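Local atomic coordinates of tripeptidase (Staphylococcus aureus subsp. aureus, PDB entry 3RZA), a protein that probably acts as a metal-dependent aminopeptidase of the M20 family, releasing the N-terminal residue from tripeptides. Residues Ile49-Glu52 with Lys53-Leu57; Glu63-Ala66 with Ala67-Pro70; Val160-Glu163 with Ser164-Gly168; Glu171-Ser174 with Glu175-Asp178; Gly345-Ile348 with Asn349-Ile353. All blocks are in the same frame, centred on the assembly; numbering follows the deposited sequence.

All five contacts are local, each made within one unbroken run of chain, and they follow one another in series without nesting or crossing. Contact 1 is the last turns of helix 46-56. Contact 2 shapes the loop after strand 60-63 and joins contact 1 through the Lys51-Glu63 salt bridge. Contact 3 turns the chain from strand 154-159 into helix 167-171 beside the metal site, with His69 of contact 2 packing on Ile167. Contact 4 forms a turn between that helix and strand 181-184. Contact 5 leads out of helix 344-348 toward strand 355-359, and its Ile348, Phe351 and Ile353 meet Leu172 and Leu177 of contact 4.

Contact 1: residues Ile49-Glu52 with Lys53-Leu57; sequences ILKE and KFIAL
Lys51 and Ile55 meet one helical turn apart, with the Lys51 CG methylene 3.8 Å from the Ile55 CD1 methyl, while Leu50 and Phe54 take the buried side of the same helix. The backbone supplies the regular i to i+4 frame: Ile55 N donates to Lys51 O over 3.0 Å with an N-H...O angle of 172°, and Phe54 N reaches Leu50 O at 3.1 Å. Phe54 CG stands anti to the carbonyl carbon (chi1 -77°), which brings ring atom CD2 to 3.3 Å from Leu50 O, a close fit on the inner side. The outer side is looser. Ile49 and Lys53 run side by side, yet their closest side-chain atoms, Ile49 CG2 and Lys53 CE, are 4.1 Å apart, and Glu52 is exposed. There the link is mainly backbone, Ala56 N bonding to Glu52 O at 2.9 Å. The two lysine ammonium groups have partners beyond the helix, Lys51 NZ in a salt bridge to Glu63 and Lys53 NZ in one to Glu32. Phe54 packs against Leu138 and Leu141 of helix 128-147 and also touches Val61 of strand 60-63 and Cys79 of strand 77-81, seating the helix against both the neighbouring helix and the sheet.

Contact 2: residues Glu63-Ala66 with Ala67-Pro70; sequences EDEA and AKHP. With CA (calcium ion), chain E.
A short 3-10 turn in the loop between strands 60-63 and 77-81 forms a calcium site here, with Ala66 and His69 joined across its backbone. His69 N donates to Ala66 O at 3.0 Å, with an N-H...O angle of 151° and the donor lying well above the carbonyl plane. One residue earlier, Lys68 N reaches Glu65 O in a weak bond; both links span three residues, the spacing of a 3-10 turn. The turn is entered through an Asx turn: Asp64 OD1 accepts from Ala66 N at 3.1 Å, met from above the carboxylate plane, while Asp64 OD2 is held by Asn76. On the exposed side, Glu65 and Lys68 lie alongside each other and point the same way. The Lys68 chain bends at chi3 (79°), and its CD methylene comes 3.8 Å from Glu65 OE1, whereas Lys68 NZ stays 4.6 Å from that oxygen, so the opposite charges are near without forming a salt bridge. The metal is bound by main-chain oxygens, Ala67 O at 2.4 Å and, with a longer bond, His69 O at 2.8 Å. Leu72 O and three waters complete the six-oxygen shell. The His69 imidazole is not a ligand; its ND1 accepts from Lys71 N, and the ring packs near Ile167 and Glu171 of helix 167-171. Because the protein ligands are all neutral carbonyls, the ion's charge is probably offset only weakly by its first shell, and the site probably relies on the turn, which directs Ala67 O and His69 O, together with Leu72 O, at one ion.

Contact 3: residues Val160-Glu163 with Ser164-Gly168; sequences VGEE and SGLIG. With CA (calcium ion), chain D.
Leu166, the N-cap residue of helix 167-171, donates its backbone N-H to Glu162 O at 3.0 Å, with an N-H...O angle of 167°. Gly161 O takes two further backbone bonds, from Ile167 N at 3.2 Å and Ser164 N at 3.1 Å, the donors arriving from opposite faces of the carbonyl plane. This is the tight connection between strand 154-159 and helix 167-171 that carries the metal-binding Glu163 of this M20-family peptidase. Glu163 bends at chi2 (-74°) and presents both carboxylate oxygens to a calcium ion, OE2 at 2.2 Å and OE1 at 2.8 Å; Asp129 and His366 bind the same ion. Water 4, also on the calcium, donates to Glu162 OE1 at 3.3 Å, linking the two neighbouring glutamates through the metal shell. The backbone around them is fixed from outside, Glu163 N bonding to Asp100. Positive phi angles at Gly161 and Gly165 suit glycine, and Leu166 also adopts one. Further out, Glu162 and Leu166 lie side by side, pointing the same way, and the leucine CD2 methyl touches the acid chain. At the far end, Gly168 CA makes a CA-H...O contact with Val160 O at 3.1 Å.

Contact 4: residues Glu171-Ser174 with Glu175-Asp178; sequences ELNS and ELLD
With chi1 at -174° and chi2 near zero, the Asn173 side chain swings its amide forward over the next turn, putting OD1 within 3.2 Å of Glu175 N. That hydrogen bond comes from above the amide carbonyl plane and closes an Asx turn, since the acceptor side chain lies two residues before the donor. The main chain continues with two three-residue links of 3-10 type: Leu176 N to Asn173 O at 3.2 Å and Leu177 N to Ser174 O at 3.1 Å. Amide and carboxylate planes of Asn173 and Glu175 stand 80° apart, and water 5 spans them, accepting from Asn173 ND2 at 3.2 Å and donating weakly to Glu175 OE1. Leu176 crosses the asparagine side chain at about a right angle, its CD1 methyl 4.0 Å from Asn173 CB. The apolar contact within the turn is slight: Leu172 CD2 and Leu177 CD1 are 4.4 Å apart. Both leucines also pack on Val157 of strand 154-159 and on Ile348 of helix 344-348, while Gln155 of the same strand binds Leu176 O and Asp178 N, so the turn is tied to both helix 344-348 and strand 154-159.

Contact 5: residues Gly345-Ile348 with Asn349-Ile353; sequences GSII and NTFGI
The bonding pattern tightens here from a four-residue bond, Asn349 N to Gly345 O at 3.1 Å with an N-H...O angle of 167°, to a three-residue one, Phe351 N to Ile348 O at 2.9 Å. Gly352 follows with positive phi, and the chain leaves toward strand 355-359. Thr350 holds OG1 between its backbone N and carbonyl carbon (chi1 80°), which turns the hydroxyl back on the helix; OG1 donates to Ile347 O at 2.7 Å, in the carbonyl plane, and Thr350 N adds a weak bond to the same oxygen. Asn349 ND2 likewise curls back to Gly345 O, but this bond is weak, with an angle of only 125°, and the amide nitrogen also donates to Ser355 O. The Phe351 ring lies under Ile347 O, which sits 3.9 Å above the ring plane over its centre. Two isoleucine methyls reach the ring at its far end: Ile347 CG2 lies 3.9 Å from Phe351 CZ, and Ile348 CD1 lies 4.0 Å from Phe351 CE2. Ile348 CG2 also packs loosely against Ile353 CB. Beyond the turn, Ile347 rests on Ala169 and Lys170 of helix 167-171 and on Pro309 of strand 299-312, Ile348 and Ile353 touch Tyr94 of strand 93-98, and Leu177 packs against Phe351 and Ile353.

Contact 1: residues Ile49-Glu52 with Lys53-Leu57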
loop_
_atom_site.group_PDB
_atom_site.type_symbol
_atom_site.label_atom_id
_atom_site.label_comp_id
_atom_site.label_asym_id
_atom_site.label_seq_id
_atom_site.Cartn_x
_atom_site.Cartn_y
_atom_site.Cartn_z
ATOM N N ILE A 49 20.799 -27.848 21.714
ATOM C CA ILE A 49 20.332 -29.247 21.525
ATOM C C ILE A 49 21.103 -29.949 20.388
ATOM O O ILE A 49 21.584 -31.069 20.562
ATOM C CB ILE A 49 18.807 -29.323 21.274
ATOM C CG1 ILE A 49 18.015 -28.882 22.543
ATOM C CG2 ILE A 49 18.420 -30.713 20.882
ATOM C CD1 ILE A 49 16.486 -28.671 22.317
ATOM N N LEU A 50 21.272 -29.262 19.262
ATOM C CA LEU A 50 22.082 -29.771 18.162
ATOM C C LEU A 50 23.552 -29.939 18.526
ATOM O O LEU A 50 24.144 -30.957 18.186
ATOM C CB LEU A 50 21.964 -28.885 16.916
ATOM C CG LEU A 50 20.682 -28.973 16.117
ATOM C CD1 LEU A 50 20.631 -27.831 15.144
ATOM C CD2 LEU A 50 20.583 -30.278 15.377
ATOM N N LYS A 51 24.128 -28.942 19.191
ATOM C CA LYS A 51 25.516 -29.010 19.665
ATOM C C LYS A 51 25.792 -30.299 20.430
ATOM O O LYS A 51 26.749 -31.005 20.100
ATOM C CB LYS A 51 25.874 -27.796 20.535
ATOM C CG LYS A 51 27.288 -27.856 21.154
ATOM C CD LYS A 51 27.704 -26.527 21.767
ATOM C CE LYS A 51 29.205 -26.505 22.032
ATOM N NZ LYS A 51 29.651 -25.247 22.654
ATOM N N GLU A 52 24.941 -30.619 21.408
ATOM C CA GLU A 52 25.107 -31.865 22.198
ATOM C C GLU A 52 25.009 -33.150 21.369
ATOM O O GLU A 52 25.701 -34.122 21.669
ATOM C CB GLU A 52 24.071 -31.971 23.318
ATOM C CG GLU A 52 24.134 -30.913 24.458
ATOM C CD GLU A 52 25.511 -30.693 25.029
ATOM O OE1 GLU A 52 26.253 -31.681 25.242
ATOM O OE2 GLU A 52 25.862 -29.520 25.264
ATOM N N LYS A 53 24.127 -33.162 20.367
ATOM C CA LYS A 53 24.029 -34.296 19.452
ATOM C C LYS A 53 25.335 -34.520 18.681
ATOM O O LYS A 53 25.786 -35.650 18.579
ATOM C CB LYS A 53 22.860 -34.146 18.488
ATOM C CG LYS A 53 21.526 -34.302 19.167
ATOM C CD LYS A 53 20.357 -34.212 18.216
ATOM C CE LYS A 53 19.029 -34.317 18.981
ATOM N NZ LYS A 53 18.837 -35.661 19.605
ATOM N N PHE A 54 25.949 -33.440 18.191
ATOM C CA PHE A 54 27.207 -33.553 17.419
ATOM C C PHE A 54 28.395 -33.962 18.286
ATOM O O PHE A 54 29.161 -34.843 17.886
ATOM C CB PHE A 54 27.506 -32.266 16.600
ATOM C CG PHE A 54 26.684 -32.155 15.359
ATOM C CD1 PHE A 54 26.955 -32.975 14.262
ATOM C CD2 PHE A 54 25.610 -31.270 15.282
ATOM C CE1 PHE A 54 26.183 -32.902 13.100
ATOM C CE2 PHE A 54 24.834 -31.188 14.136
ATOM C CZ PHE A 54 25.118 -32.008 13.036
ATOM N N ILE A 55 28.509 -33.368 19.476
ATOM C CA ILE A 55 29.546 -33.740 20.455
ATOM C C ILE A 55 29.407 -35.200 20.894
ATOM O O ILE A 55 30.384 -35.940 20.866
ATOM C CB ILE A 55 29.527 -32.854 21.722
ATOM C CG1 ILE A 55 29.879 -31.405 21.404
ATOM C CG2 ILE A 55 30.553 -33.369 22.767
ATOM C CD1 ILE A 55 29.685 -30.465 22.595
ATOM N N ALA A 56 28.190 -35.611 21.261
ATOM C CA ALA A 56 27.905 -37.016 21.636
ATOM C C ALA A 56 28.275 -38.053 20.540
ATOM O O ALA A 56 28.614 -39.193 20.860
ATOM C CB ALA A 56 26.443 -37.169 22.025
ATOM N N LEU A 57 28.218 -37.641 19.265
ATOM C CA LEU A 57 28.666 -38.476 18.120
ATOM C C LEU A 57 30.206 -38.451 17.865
ATOM O O LEU A 57 30.664 -39.080 16.915
ATOM C CB LEU A 57 27.899 -38.071 16.831
ATOM C CG LEU A 57 26.396 -38.408 16.804
ATOM C CD1 LEU A 57 25.695 -37.657 15.721
ATOM C CD2 LEU A 57 26.182 -39.896 16.620
#

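Contact 2: residues Glu63-Ala66 with Ala67-Pro70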
loop_
_atom_site.group_PDB
_atom_site.type_symbol
_atom_site.label_atom_id
_atom_site.label_comp_id
_atom_site.label_asym_id
_atom_site.label_seq_id
_atom_site.Cartn_x
_atom_site.Cartn_y
_atom_site.Cartn_z
ATOM N N GLU A 63 31.988 -22.820 18.153
ATOM C CA GLU A 63 30.967 -21.814 17.877
ATOM C C GLU A 63 31.680 -20.541 17.467
ATOM O O GLU A 63 32.713 -20.222 18.023
ATOM C CB GLU A 63 30.150 -21.494 19.133
ATOM C CG GLU A 63 29.385 -22.651 19.714
ATOM C CD GLU A 63 28.383 -22.225 20.777
ATOM O OE1 GLU A 63 27.597 -21.273 20.548
ATOM O OE2 GLU A 63 28.383 -22.841 21.855
ATOM N N ASP A 64 31.089 -19.792 16.544
ATOM C CA ASP A 64 31.573 -18.439 16.211
ATOM C C ASP A 64 30.815 -17.408 17.097
ATOM O O ASP A 64 30.350 -17.770 18.191
ATOM C CB ASP A 64 31.470 -18.200 14.682
ATOM C CG ASP A 64 30.046 -18.178 14.161
ATOM O OD1 ASP A 64 29.069 -18.125 14.936
ATOM O OD2 ASP A 64 29.911 -18.243 12.945
ATOM N N GLU A 65 30.676 -16.165 16.633
ATOM C CA GLU A 65 29.981 -15.113 17.384
ATOM C C GLU A 65 28.838 -14.475 16.578
ATOM O O GLU A 65 28.568 -13.269 16.705
ATOM C CB GLU A 65 30.994 -14.053 17.839
ATOM C CG GLU A 65 32.152 -14.616 18.676
ATOM C CD GLU A 65 33.052 -13.524 19.296
ATOM O OE1 GLU A 65 32.709 -12.327 19.216
ATOM O OE2 GLU A 65 34.112 -13.879 19.873
ATOM N N ALA A 66 28.135 -15.302 15.801
ATOM C CA ALA A 66 26.974 -14.856 15.011
ATOM C C ALA A 66 25.816 -14.329 15.872
ATOM O O ALA A 66 25.115 -13.436 15.446
ATOM C CB ALA A 66 26.485 -15.982 14.122
ATOM N N ALA A 67 25.642 -14.869 17.085
ATOM C CA ALA A 67 24.575 -14.421 18.011
ATOM C C ALA A 67 24.580 -12.911 18.327
ATOM O O ALA A 67 23.527 -12.355 18.636
ATOM C CB ALA A 67 24.597 -15.257 19.341
ATOM N N LYS A 68 25.748 -12.263 18.243
ATOM C CA LYS A 68 25.862 -10.789 18.379
ATOM C C LYS A 68 25.069 -9.974 17.342
ATOM O O LYS A 68 24.716 -8.830 17.610
ATOM C CB LYS A 68 27.338 -10.353 18.302
ATOM C CG LYS A 68 28.184 -10.737 19.527
ATOM C CD LYS A 68 29.595 -10.152 19.431
ATOM C CE LYS A 68 29.643 -8.669 19.823
ATOM N NZ LYS A 68 30.998 -8.060 19.591
ATOM N N HIS A 69 24.849 -10.547 16.160
ATOM C CA HIS A 69 24.038 -9.930 15.140
ATOM C C HIS A 69 22.590 -9.854 15.652
ATOM O O HIS A 69 22.068 -10.854 16.121
ATOM C CB HIS A 69 24.103 -10.746 13.841
ATOM C CG HIS A 69 23.554 -10.031 12.651
ATOM N ND1 HIS A 69 22.203 -9.823 12.466
ATOM C CD2 HIS A 69 24.174 -9.450 11.594
ATOM C CE1 HIS A 69 22.016 -9.138 11.352
ATOM N NE2 HIS A 69 23.194 -8.915 10.797
ATOM N N PRO A 70 21.951 -8.661 15.584
ATOM C CA PRO A 70 20.653 -8.505 16.237
ATOM C C PRO A 70 19.476 -9.242 15.578
ATOM O O PRO A 70 18.433 -9.357 16.197
ATOM C CB PRO A 70 20.429 -6.992 16.174
ATOM C CG PRO A 70 21.064 -6.599 14.899
ATOM C CD PRO A 70 22.330 -7.424 14.863
HETATM CA CA CA E . 21.273 -11.684 18.657
HETATM O O HOH W 1 21.966 -9.329 19.537
HETATM O O HOH W 2 19.097 -11.010 18.256
HETATM O O HOH W 3 21.268 -12.817 20.943
#

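Contact 3: residues Val160-Glu163 with Ser164-Gly168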
loop_
_atom_site.group_PDB
_atom_site.type_symbol
_atom_site.label_atom_id
_atom_site.label_comp_id
_atom_site.label_asym_id
_atom_site.label_seq_id
_atom_site.Cartn_x
_atom_site.Cartn_y
_atom_site.Cartn_z
ATOM N N VAL A 160 22.737 -20.418 11.218
ATOM C CA VAL A 160 21.546 -19.736 11.738
ATOM C C VAL A 160 21.168 -18.699 10.692
ATOM O O VAL A 160 21.963 -18.404 9.783
ATOM C CB VAL A 160 21.817 -19.067 13.067
ATOM C CG1 VAL A 160 21.904 -20.133 14.202
ATOM C CG2 VAL A 160 23.097 -18.206 13.002
ATOM N N GLY A 161 19.926 -18.231 10.740
ATOM C CA GLY A 161 19.488 -17.144 9.898
ATOM C C GLY A 161 19.554 -17.318 8.396
ATOM O O GLY A 161 19.548 -16.319 7.687
ATOM N N GLU A 162 19.621 -18.556 7.890
ATOM C CA GLU A 162 19.623 -18.768 6.446
ATOM C C GLU A 162 18.373 -18.183 5.791
ATOM O O GLU A 162 18.468 -17.571 4.729
ATOM C CB GLU A 162 19.788 -20.249 6.085
ATOM C CG GLU A 162 20.122 -20.529 4.586
ATOM C CD GLU A 162 18.899 -20.699 3.636
ATOM O OE1 GLU A 162 17.704 -20.694 4.055
ATOM O OE2 GLU A 162 19.148 -20.849 2.434
ATOM N N GLU A 163 17.243 -18.319 6.474
ATOM C CA GLU A 163 15.953 -17.816 5.997
ATOM C C GLU A 163 15.729 -16.324 6.191
ATOM O O GLU A 163 14.714 -15.835 5.765
ATOM C CB GLU A 163 14.802 -18.570 6.690
ATOM C CG GLU A 163 14.852 -20.066 6.566
ATOM C CD GLU A 163 14.491 -20.568 5.218
ATOM O OE1 GLU A 163 14.468 -19.822 4.206
ATOM O OE2 GLU A 163 14.181 -21.774 5.129
ATOM N N SER A 164 16.657 -15.623 6.852
ATOM C CA SER A 164 16.683 -14.155 6.903
ATOM C C SER A 164 17.659 -13.522 5.870
ATOM O O SER A 164 17.984 -12.339 5.994
ATOM C CB SER A 164 17.070 -13.685 8.314
ATOM O OG SER A 164 16.275 -14.284 9.292
ATOM N N GLY A 165 18.092 -14.287 4.857
ATOM C CA GLY A 165 19.021 -13.799 3.833
ATOM C C GLY A 165 20.457 -14.245 4.054
ATOM O O GLY A 165 21.384 -13.436 3.918
ATOM N N LEU A 166 20.639 -15.535 4.384
ATOM C CA LEU A 166 21.972 -16.157 4.525
ATOM C C LEU A 166 22.858 -15.450 5.577
ATOM O O LEU A 166 24.084 -15.438 5.455
ATOM C CB LEU A 166 22.684 -16.204 3.166
ATOM C CG LEU A 166 21.859 -16.612 1.940
ATOM C CD1 LEU A 166 22.739 -16.573 0.702
ATOM C CD2 LEU A 166 21.227 -17.992 2.120
ATOM N N ILE A 167 22.215 -14.891 6.613
ATOM C CA ILE A 167 22.857 -13.958 7.524
ATOM C C ILE A 167 23.886 -14.656 8.431
ATOM O O ILE A 167 24.954 -14.093 8.689
ATOM C CB ILE A 167 21.810 -13.191 8.419
ATOM C CG1 ILE A 167 20.838 -12.365 7.572
ATOM C CG2 ILE A 167 22.505 -12.273 9.392
ATOM C CD1 ILE A 167 21.500 -11.215 6.747
ATOM N N GLY A 168 23.575 -15.870 8.894
ATOM C CA GLY A 168 24.547 -16.667 9.659
ATOM C C GLY A 168 25.770 -17.047 8.842
ATOM O O GLY A 168 26.902 -16.869 9.313
HETATM CA CA CA D . 13.861 -22.217 2.999
HETATM O O HOH W 4 16.168 -22.729 2.010
#

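Contact 4: residues Glu171-Ser174 with Glu175-Asp178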
loop_
_atom_site.group_PDB
_atom_site.type_symbol
_atom_site.label_atom_id
_atom_site.label_comp_id
_atom_site.label_asym_id
_atom_site.label_seq_id
_atom_site.Cartn_x
_atom_site.Cartn_y
_atom_site.Cartn_z
ATOM N N GLU A 171 27.950 -14.048 8.673
ATOM C CA GLU A 171 28.658 -13.802 9.952
ATOM C C GLU A 171 29.624 -14.924 10.330
ATOM O O GLU A 171 30.320 -14.816 11.338
ATOM C CB GLU A 171 27.628 -13.602 11.076
ATOM C CG GLU A 171 26.758 -12.348 10.907
ATOM C CD GLU A 171 27.530 -11.055 11.147
ATOM O OE1 GLU A 171 28.111 -10.914 12.240
ATOM O OE2 GLU A 171 27.546 -10.186 10.253
ATOM N N LEU A 172 29.673 -15.983 9.520
ATOM C CA LEU A 172 30.535 -17.134 9.773
ATOM C C LEU A 172 32.030 -16.748 9.859
ATOM O O LEU A 172 32.554 -16.039 8.990
ATOM C CB LEU A 172 30.324 -18.197 8.682
ATOM C CG LEU A 172 30.687 -19.649 8.910
ATOM C CD1 LEU A 172 29.932 -20.239 10.099
ATOM C CD2 LEU A 172 30.342 -20.405 7.638
ATOM N N ASN A 173 32.678 -17.144 10.953
ATOM C CA ASN A 173 34.125 -17.058 11.058
ATOM C C ASN A 173 34.757 -18.099 10.122
ATOM O O ASN A 173 34.820 -19.271 10.454
ATOM C CB ASN A 173 34.566 -17.272 12.504
ATOM C CG ASN A 173 36.050 -17.044 12.714
ATOM O OD1 ASN A 173 36.816 -16.753 11.779
ATOM N ND2 ASN A 173 36.467 -17.157 13.968
ATOM N N SER A 174 35.267 -17.639 8.979
ATOM C CA SER A 174 35.841 -18.528 7.967
ATOM C C SER A 174 37.140 -19.211 8.390
ATOM O O SER A 174 37.536 -20.182 7.775
ATOM C CB SER A 174 36.072 -17.763 6.650
ATOM O OG SER A 174 37.128 -16.831 6.762
ATOM N N GLU A 175 37.811 -18.694 9.416
ATOM C CA GLU A 175 39.007 -19.349 9.956
ATOM C C GLU A 175 38.727 -20.638 10.752
ATOM O O GLU A 175 39.635 -21.429 10.967
ATOM C CB GLU A 175 39.839 -18.351 10.762
ATOM C CG GLU A 175 40.520 -17.342 9.830
ATOM C CD GLU A 175 41.069 -16.150 10.546
ATOM O OE1 GLU A 175 41.931 -16.337 11.446
ATOM O OE2 GLU A 175 40.658 -15.015 10.193
ATOM N N LEU A 176 37.478 -20.856 11.152
ATOM C CA LEU A 176 37.037 -22.153 11.660
ATOM C C LEU A 176 36.928 -23.238 10.568
ATOM O O LEU A 176 36.911 -24.418 10.903
ATOM C CB LEU A 176 35.700 -22.014 12.401
ATOM C CG LEU A 176 35.704 -21.128 13.657
ATOM C CD1 LEU A 176 34.286 -20.882 14.180
ATOM C CD2 LEU A 176 36.596 -21.727 14.770
ATOM N N LEU A 177 36.838 -22.842 9.287
ATOM C CA LEU A 177 36.664 -23.789 8.186
ATOM C C LEU A 177 37.991 -24.361 7.726
ATOM O O LEU A 177 38.989 -23.661 7.684
ATOM C CB LEU A 177 35.957 -23.129 6.990
ATOM C CG LEU A 177 34.583 -22.482 7.206
ATOM C CD1 LEU A 177 33.917 -22.228 5.860
ATOM C CD2 LEU A 177 33.669 -23.325 8.092
ATOM N N ASP A 178 37.974 -25.640 7.355
ATOM C CA ASP A 178 39.156 -26.342 6.855
ATOM C C ASP A 178 38.641 -27.475 5.970
ATOM O O ASP A 178 38.381 -28.600 6.459
ATOM C CB ASP A 178 40.018 -26.865 8.024
ATOM C CG ASP A 178 41.274 -27.575 7.564
ATOM O OD1 ASP A 178 41.794 -27.252 6.488
ATOM O OD2 ASP A 178 41.770 -28.447 8.304
HETATM O O HOH W 5 39.570 -16.527 13.722
#

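Contact 5: residues Gly345-Ile348 with Asn349-Ile353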
loop_
_atom_site.group_PDB
_atom_site.type_symbol
_atom_site.label_atom_id
_atom_site.label_comp_id
_atom_site.label_asym_id
_atom_site.label_seq_id
_atom_site.Cartn_x
_atom_site.Cartn_y
_atom_site.Cartn_z
ATOM N N GLY A 345 25.641 -22.124 0.598
ATOM C CA GLY A 345 26.636 -22.407 -0.423
ATOM C C GLY A 345 27.052 -21.242 -1.289
ATOM O O GLY A 345 28.190 -21.200 -1.718
ATOM N N SER A 346 26.131 -20.300 -1.531
ATOM C CA SER A 346 26.435 -19.055 -2.258
ATOM C C SER A 346 27.451 -18.199 -1.507
ATOM O O SER A 346 28.281 -17.548 -2.135
ATOM C CB SER A 346 25.169 -18.213 -2.499
ATOM O OG SER A 346 24.123 -18.936 -3.152
ATOM N N ILE A 347 27.374 -18.198 -0.169
ATOM C CA ILE A 347 28.317 -17.464 0.656
ATOM C C ILE A 347 29.623 -18.223 0.822
ATOM O O ILE A 347 30.703 -17.618 0.729
ATOM C CB ILE A 347 27.732 -17.124 2.039
ATOM C CG1 ILE A 347 26.437 -16.305 1.906
ATOM C CG2 ILE A 347 28.756 -16.345 2.880
ATOM C CD1 ILE A 347 26.538 -15.031 0.983
ATOM N N ILE A 348 29.538 -19.531 1.042
ATOM C CA ILE A 348 30.722 -20.338 1.362
ATOM C C ILE A 348 31.677 -20.400 0.168
ATOM O O ILE A 348 32.888 -20.318 0.355
ATOM C CB ILE A 348 30.348 -21.798 1.817
ATOM C CG1 ILE A 348 29.479 -21.778 3.099
ATOM C CG2 ILE A 348 31.635 -22.688 1.983
ATOM C CD1 ILE A 348 30.203 -22.020 4.359
ATOM N N ASN A 349 31.122 -20.506 -1.049
ATOM C CA ASN A 349 31.913 -20.337 -2.288
ATOM C C ASN A 349 32.792 -19.078 -2.317
ATOM O O ASN A 349 33.911 -19.151 -2.806
ATOM C CB ASN A 349 31.023 -20.387 -3.568
ATOM C CG ASN A 349 30.784 -21.824 -4.079
ATOM O OD1 ASN A 349 31.725 -22.528 -4.420
ATOM N ND2 ASN A 349 29.513 -22.247 -4.131
ATOM N N THR A 350 32.316 -17.956 -1.752
ATOM C CA THR A 350 33.140 -16.707 -1.668
ATOM C C THR A 350 34.376 -16.805 -0.745
ATOM O O THR A 350 35.285 -15.990 -0.855
ATOM C CB THR A 350 32.324 -15.434 -1.249
ATOM O OG1 THR A 350 32.117 -15.415 0.173
ATOM C CG2 THR A 350 30.980 -15.346 -1.998
ATOM N N PHE A 351 34.404 -17.802 0.140
ATOM C CA PHE A 351 35.612 -18.153 0.914
ATOM C C PHE A 351 36.642 -18.982 0.112
ATOM O O PHE A 351 37.682 -19.322 0.653
ATOM C CB PHE A 351 35.257 -18.945 2.210
ATOM C CG PHE A 351 34.151 -18.337 3.059
ATOM C CD1 PHE A 351 33.902 -16.952 3.095
ATOM C CD2 PHE A 351 33.385 -19.170 3.883
ATOM C CE1 PHE A 351 32.870 -16.427 3.914
ATOM C CE2 PHE A 351 32.354 -18.652 4.701
ATOM C CZ PHE A 351 32.097 -17.286 4.711
ATOM N N GLY A 352 36.348 -19.341 -1.140
ATOM C CA GLY A 352 37.256 -20.158 -1.962
ATOM C C GLY A 352 37.158 -21.665 -1.763
ATOM O O GLY A 352 38.036 -22.382 -2.204
ATOM N N ILE A 353 36.097 -22.143 -1.094
ATOM C CA ILE A 353 35.847 -23.577 -0.914
ATOM C C ILE A 353 34.749 -23.975 -1.922
ATOM O O ILE A 353 33.583 -23.608 -1.696
ATOM C CB ILE A 353 35.362 -23.902 0.556
ATOM C CG1 ILE A 353 36.395 -23.453 1.609
ATOM C CG2 ILE A 353 35.091 -25.382 0.705
ATOM C CD1 ILE A 353 35.915 -23.619 3.052
#